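Local coordinates for protein autotransporter adhesin (Vibrio vulnificus, PDB 4ERR) that probably directs the DUF5 effector domain of a MARTX toxin to membranes, as a four-helical bundle membrane localization domain, at residues D33-H36 against D42-A45; K15-P20 against R66-T71. All blocks are in the same frame, centred on the assembly; numbering follows the deposited sequence.

Interaction 1: residues D33-H36 against D42-A45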
loop_
_atom_site.group_PDB
_atom_site.type_symbol
_atom_site.label_atom_id
_atom_site.label_comp_id
_atom_site.label_asym_id
_atom_site.label_seq_id
_atom_site.Cartn_x
_atom_site.Cartn_y
_atom_site.Cartn_z
ATOM N N ASP B 33 12.895 16.383 -1.082
ATOM C CA ASP B 33 14.294 16.757 -0.925
ATOM C C ASP B 33 14.534 18.166 -1.471
ATOM O O ASP B 33 15.246 18.934 -0.840
ATOM C CB ASP B 33 15.217 15.740 -1.601
ATOM C CG ASP B 33 15.581 14.572 -0.708
ATOM O OD1 ASP B 33 15.715 14.729 0.536
ATOM O OD2 ASP B 33 15.782 13.504 -1.273
ATOM N N LEU B 34 13.924 18.515 -2.619
ATOM C CA LEU B 34 14.064 19.901 -3.150
ATOM C C LEU B 34 13.544 20.939 -2.152
ATOM O O LEU B 34 14.179 21.978 -1.954
ATOM C CB LEU B 34 13.385 20.093 -4.514
ATOM C CG LEU B 34 14.043 19.301 -5.655
ATOM C CD1 LEU B 34 13.308 19.608 -6.959
ATOM C CD2 LEU B 34 15.550 19.620 -5.778
ATOM N N VAL B 35 12.404 20.651 -1.508
ATOM C CA VAL B 35 11.851 21.565 -0.515
ATOM C C VAL B 35 12.907 21.836 0.584
ATOM O O VAL B 35 13.179 22.980 0.921
ATOM C CB VAL B 35 10.530 21.026 0.112
ATOM C CG1 VAL B 35 10.136 21.859 1.324
ATOM C CG2 VAL B 35 9.364 20.979 -0.933
ATOM N N HIS B 36 13.534 20.784 1.110
ATOM C CA HIS B 36 14.496 20.962 2.192
ATOM C C HIS B 36 15.834 21.534 1.768
ATOM O O HIS B 36 16.542 22.107 2.591
ATOM C CB HIS B 36 14.672 19.651 2.951
ATOM C CG HIS B 36 13.463 19.263 3.747
ATOM N ND1 HIS B 36 13.069 19.962 4.869
ATOM C CD2 HIS B 36 12.569 18.246 3.603
ATOM C CE1 HIS B 36 11.987 19.394 5.379
ATOM N NE2 HIS B 36 11.659 18.361 4.629
ATOM N N ASP B 42 12.645 30.050 -3.115
ATOM C CA ASP B 42 12.720 28.753 -3.787
ATOM C C ASP B 42 11.974 27.681 -2.975
ATOM O O ASP B 42 11.312 26.815 -3.558
ATOM C CB ASP B 42 14.180 28.357 -4.051
ATOM C CG ASP B 42 14.870 29.291 -5.031
ATOM O OD1 ASP B 42 14.184 30.183 -5.592
ATOM O OD2 ASP B 42 16.095 29.141 -5.245
ATOM N N GLN B 43 12.040 27.768 -1.642
ATOM C CA GLN B 43 11.373 26.792 -0.768
ATOM C C GLN B 43 9.836 26.865 -0.871
ATOM O O GLN B 43 9.132 25.837 -0.857
ATOM C CB GLN B 43 11.859 26.963 0.688
ATOM C CG GLN B 43 11.428 25.881 1.621
ATOM C CD GLN B 43 12.239 25.858 2.916
ATOM O OE1 GLN B 43 12.837 24.833 3.271
ATOM N NE2 GLN B 43 12.282 26.987 3.611
ATOM N N ILE B 44 9.314 28.074 -1.025
ATOM C CA ILE B 44 7.869 28.265 -1.171
ATOM C C ILE B 44 7.351 27.613 -2.462
ATOM O O ILE B 44 6.381 26.823 -2.454
ATOM C CB ILE B 44 7.497 29.768 -1.189
ATOM C CG1 ILE B 44 7.786 30.392 0.186
ATOM C CG2 ILE B 44 6.017 29.936 -1.579
ATOM C CD1 ILE B 44 7.765 31.922 0.201
ATOM N N ALA B 45 8.002 27.937 -3.578
ATOM C CA ALA B 45 7.610 27.369 -4.861
ATOM C C ALA B 45 7.668 25.835 -4.835
ATOM O O ALA B 45 6.753 25.149 -5.319
ATOM C CB ALA B 45 8.480 27.915 -5.996
#

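Interaction 2: residues K15-P20 against R66-T71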
loop_
_atom_site.group_PDB
_atom_site.type_symbol
_atom_site.label_atom_id
_atom_site.label_comp_id
_atom_site.label_asym_id
_atom_site.label_seq_id
_atom_site.Cartn_x
_atom_site.Cartn_y
_atom_site.Cartn_z
ATOM N N LYS B 15 3.701 -6.843 -7.566
ATOM C CA LYS B 15 4.820 -6.060 -8.088
ATOM C C LYS B 15 4.452 -5.270 -9.348
ATOM O O LYS B 15 4.854 -4.114 -9.490
ATOM C CB LYS B 15 6.013 -6.962 -8.356
ATOM C CG LYS B 15 7.120 -6.307 -9.164
ATOM C CD LYS B 15 8.239 -7.314 -9.479
ATOM C CE LYS B 15 9.362 -6.726 -10.331
ATOM N NZ LYS B 15 10.411 -7.752 -10.689
ATOM N N VAL B 16 3.700 -5.884 -10.258
ATOM C CA VAL B 16 3.239 -5.178 -11.466
ATOM C C VAL B 16 2.403 -3.953 -11.128
ATOM O O VAL B 16 2.572 -2.885 -11.715
ATOM C CB VAL B 16 2.400 -6.083 -12.393
ATOM C CG1 VAL B 16 1.777 -5.254 -13.535
ATOM C CG2 VAL B 16 3.268 -7.210 -12.935
ATOM N N PHE B 17 1.481 -4.114 -10.188
ATOM C CA PHE B 17 0.625 -3.009 -9.787
ATOM C C PHE B 17 1.426 -1.957 -9.019
ATOM O O PHE B 17 1.134 -0.755 -9.121
ATOM C CB PHE B 17 -0.520 -3.504 -8.930
ATOM C CG PHE B 17 -1.520 -4.357 -9.654
ATOM C CD1 PHE B 17 -1.885 -4.095 -10.974
ATOM C CD2 PHE B 17 -2.175 -5.388 -8.977
ATOM C CE1 PHE B 17 -2.832 -4.858 -11.618
ATOM C CE2 PHE B 17 -3.148 -6.131 -9.597
ATOM C CZ PHE B 17 -3.465 -5.877 -10.941
ATOM N N ALA B 18 2.406 -2.421 -8.233
ATOM C CA ALA B 18 3.186 -1.526 -7.402
ATOM C C ALA B 18 4.142 -0.619 -8.172
ATOM O O ALA B 18 4.451 0.477 -7.716
ATOM C CB ALA B 18 3.979 -2.320 -6.336
ATOM N N LYS B 19 4.570 -1.074 -9.347
ATOM C CA LYS B 19 5.583 -0.378 -10.135
ATOM C C LYS B 19 5.262 1.115 -10.436
ATOM O O LYS B 19 6.077 1.989 -10.119
ATOM C CB LYS B 19 5.903 -1.193 -11.407
ATOM C CG LYS B 19 7.157 -0.731 -12.141
ATOM C CD LYS B 19 7.528 -1.670 -13.298
ATOM C CE LYS B 19 8.170 -2.962 -12.806
ATOM N NZ LYS B 19 8.639 -3.827 -13.929
ATOM N N PRO B 20 4.079 1.420 -11.020
ATOM C CA PRO B 20 3.749 2.837 -11.283
ATOM C C PRO B 20 3.525 3.653 -10.029
ATOM O O PRO B 20 3.759 4.866 -10.017
ATOM C CB PRO B 20 2.449 2.763 -12.106
ATOM C CG PRO B 20 1.886 1.398 -11.832
ATOM C CD PRO B 20 3.063 0.505 -11.598
ATOM N N ARG B 66 -0.106 -4.439 -3.509
ATOM C CA ARG B 66 -0.478 -5.578 -2.711
ATOM C C ARG B 66 -1.996 -5.684 -2.570
ATOM O O ARG B 66 -2.592 -6.743 -2.789
ATOM C CB ARG B 66 0.137 -5.410 -1.329
ATOM C CG ARG B 66 -0.267 -6.458 -0.383
ATOM C CD ARG B 66 0.204 -6.112 1.018
ATOM N NE ARG B 66 1.648 -6.046 1.121
ATOM C CZ ARG B 66 2.299 -5.629 2.209
ATOM N NH1 ARG B 66 1.630 -5.205 3.271
ATOM N NH2 ARG B 66 3.624 -5.623 2.233
ATOM N N ASN B 67 -2.642 -4.586 -2.214
ATOM C CA ASN B 67 -4.087 -4.648 -1.993
ATOM C C ASN B 67 -4.856 -4.947 -3.271
ATOM O O ASN B 67 -5.839 -5.689 -3.250
ATOM C CB ASN B 67 -4.618 -3.415 -1.256
ATOM C CG ASN B 67 -4.354 -3.469 0.248
ATOM O OD1 ASN B 67 -3.310 -3.981 0.690
ATOM N ND2 ASN B 67 -5.305 -2.980 1.036
ATOM N N GLN B 68 -4.398 -4.376 -4.379
ATOM C CA GLN B 68 -5.005 -4.670 -5.673
ATOM C C GLN B 68 -4.887 -6.157 -5.988
ATOM O O GLN B 68 -5.868 -6.767 -6.445
ATOM C CB GLN B 68 -4.377 -3.855 -6.793
ATOM C CG GLN B 68 -4.690 -2.382 -6.786
ATOM C CD GLN B 68 -3.954 -1.653 -7.880
ATOM O OE1 GLN B 68 -3.013 -0.880 -7.618
ATOM N NE2 GLN B 68 -4.331 -1.918 -9.094
ATOM N N ALA B 69 -3.724 -6.752 -5.732
ATOM C CA ALA B 69 -3.510 -8.191 -5.997
ATOM C C ALA B 69 -4.350 -9.062 -5.053
ATOM O O ALA B 69 -4.926 -10.076 -5.458
ATOM C CB ALA B 69 -2.007 -8.553 -5.883
ATOM N N LEU B 70 -4.408 -8.670 -3.788
ATOM C CA LEU B 70 -5.253 -9.387 -2.809
ATOM C C LEU B 70 -6.754 -9.352 -3.179
ATOM O O LEU B 70 -7.475 -10.309 -2.922
ATOM C CB LEU B 70 -5.043 -8.836 -1.409
ATOM C CG LEU B 70 -3.729 -9.187 -0.724
ATOM C CD1 LEU B 70 -3.606 -8.436 0.591
ATOM C CD2 LEU B 70 -3.613 -10.684 -0.517
ATOM N N THR B 71 -7.219 -8.239 -3.739
ATOM C CA THR B 71 -8.603 -8.125 -4.177
ATOM C C THR B 71 -8.862 -9.141 -5.293
ATOM O O THR B 71 -9.914 -9.759 -5.318
ATOM C CB THR B 71 -8.958 -6.680 -4.560
ATOM O OG1 THR B 71 -8.864 -5.857 -3.384
ATOM C CG2 THR B 71 -10.371 -6.556 -5.172
#

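Interaction 1: residues D33-H36 against D42-A45
The terminal amide of Q43 lies beside the V35 peptide carbonyl, with which it makes the main polar approach of this contact, while H36, whose side chain sets out away from helix 41-60, comes nearest through its CA, 4.3 Å from the atom modelled as Q43 OE1. As modelled, Q43 OE1 is 3.0 Å from V35 O, and the angle V35 C–O–OE1 is about 140°. Two carbonyl oxygens so close would be expected to repel each other, so the amide is probably turned over in the model; with nitrogen in that place a hydrogen bond to V35 O becomes possible. Q43 gets there by an extended chain, its CG anti to the backbone N (chi1 -170°) and the next torsion also extended. Its aliphatic part lies against the same residue: Q43 CG is 3.5 Å from V35 O and 4.2 Å from V35 CG1.

The contact sits at the turn of an antiparallel alpha-alpha hairpin, where helix 7-37 ends and helix 41-60 starts back within the membrane localization domain. The backbones are close here, V35 CA and Q43 CA being 5.3 Å apart, which brings the Q43 amide within reach of V35 O. V35 is buried and its side chain also packs on A46, S47 and L50 of helix 41-60; Q43 O in turn accepts a hydrogen bond from S47 OG. H36 takes its polar partner across the dimer: H36 NE2 is hydrogen-bonded to F5 O of the second subunit, whose I4 packs on both V35 and H36.

Interaction 2: residues K15-P20 against R66-T71
Two helices of the membrane localization domain that run in roughly opposite senses, 7-37 and 65-81, are joined where F17 reaches Q68 and A69. Its ring fits against one turn of the opposing helix. The Q68 amide lies nearly parallel to the ring, the planes 16° apart, overlapping it at the CG/CD1 rim and running on past F17 CB; the atom modelled as Q68 NE2 stands 3.7 Å above the ring plane. That amide is probably turned over in the model, so the identity of its outer atoms is uncertain. The CG atoms of F17 and Q68 both stand beside their own backbone N (chi1 -68° and -71°), and from there the two side chains meet at a slant.

Nearer the backbone, F17 CD2 is 3.5 Å from Q68 CB. A69 N approaches the ring edge close to its plane, 3.8 Å from F17 CD2, and A69 CB completes the apolar contact at 4.4 Å from the same carbon. A69 is buried and also packs on L10, R13 and A14, in the turns of helix 7-37 before F17, while Q68 also touches I21. Helix 7-37 is kinked at P20, whose nitrogen carries no proton to bond the preceding turn. Another side of helix 65-81 meets the second subunit, where N67 bonds to Y57 and H61 of that chain and R66 makes a cation-pi contact with its Y25. With no hydrogen bond between the two segments, the F17 contact probably rests on van der Waals packing and amide-ring stacking, which does not by itself settle which outer amide atom is nitrogen.

From the N terminus, the chain first passes K15-P20 early in helix 7-37, then reaches D33-H36 near the end of that helix. Interaction 1 closes a short loop at once, with only five residues between its segments, and joins helix 7-37 to helix 41-60. Interaction 2 closes far later, when R66-T71 of helix 65-81 meets the early part of helix 7-37, so its long loop encloses the whole of interaction 1 without crossing it. Helix 7-37 is common to both. The two contacts lie well apart, centres 31 Å and nearest atoms about 17 Å from each other, and each borders the second subunit.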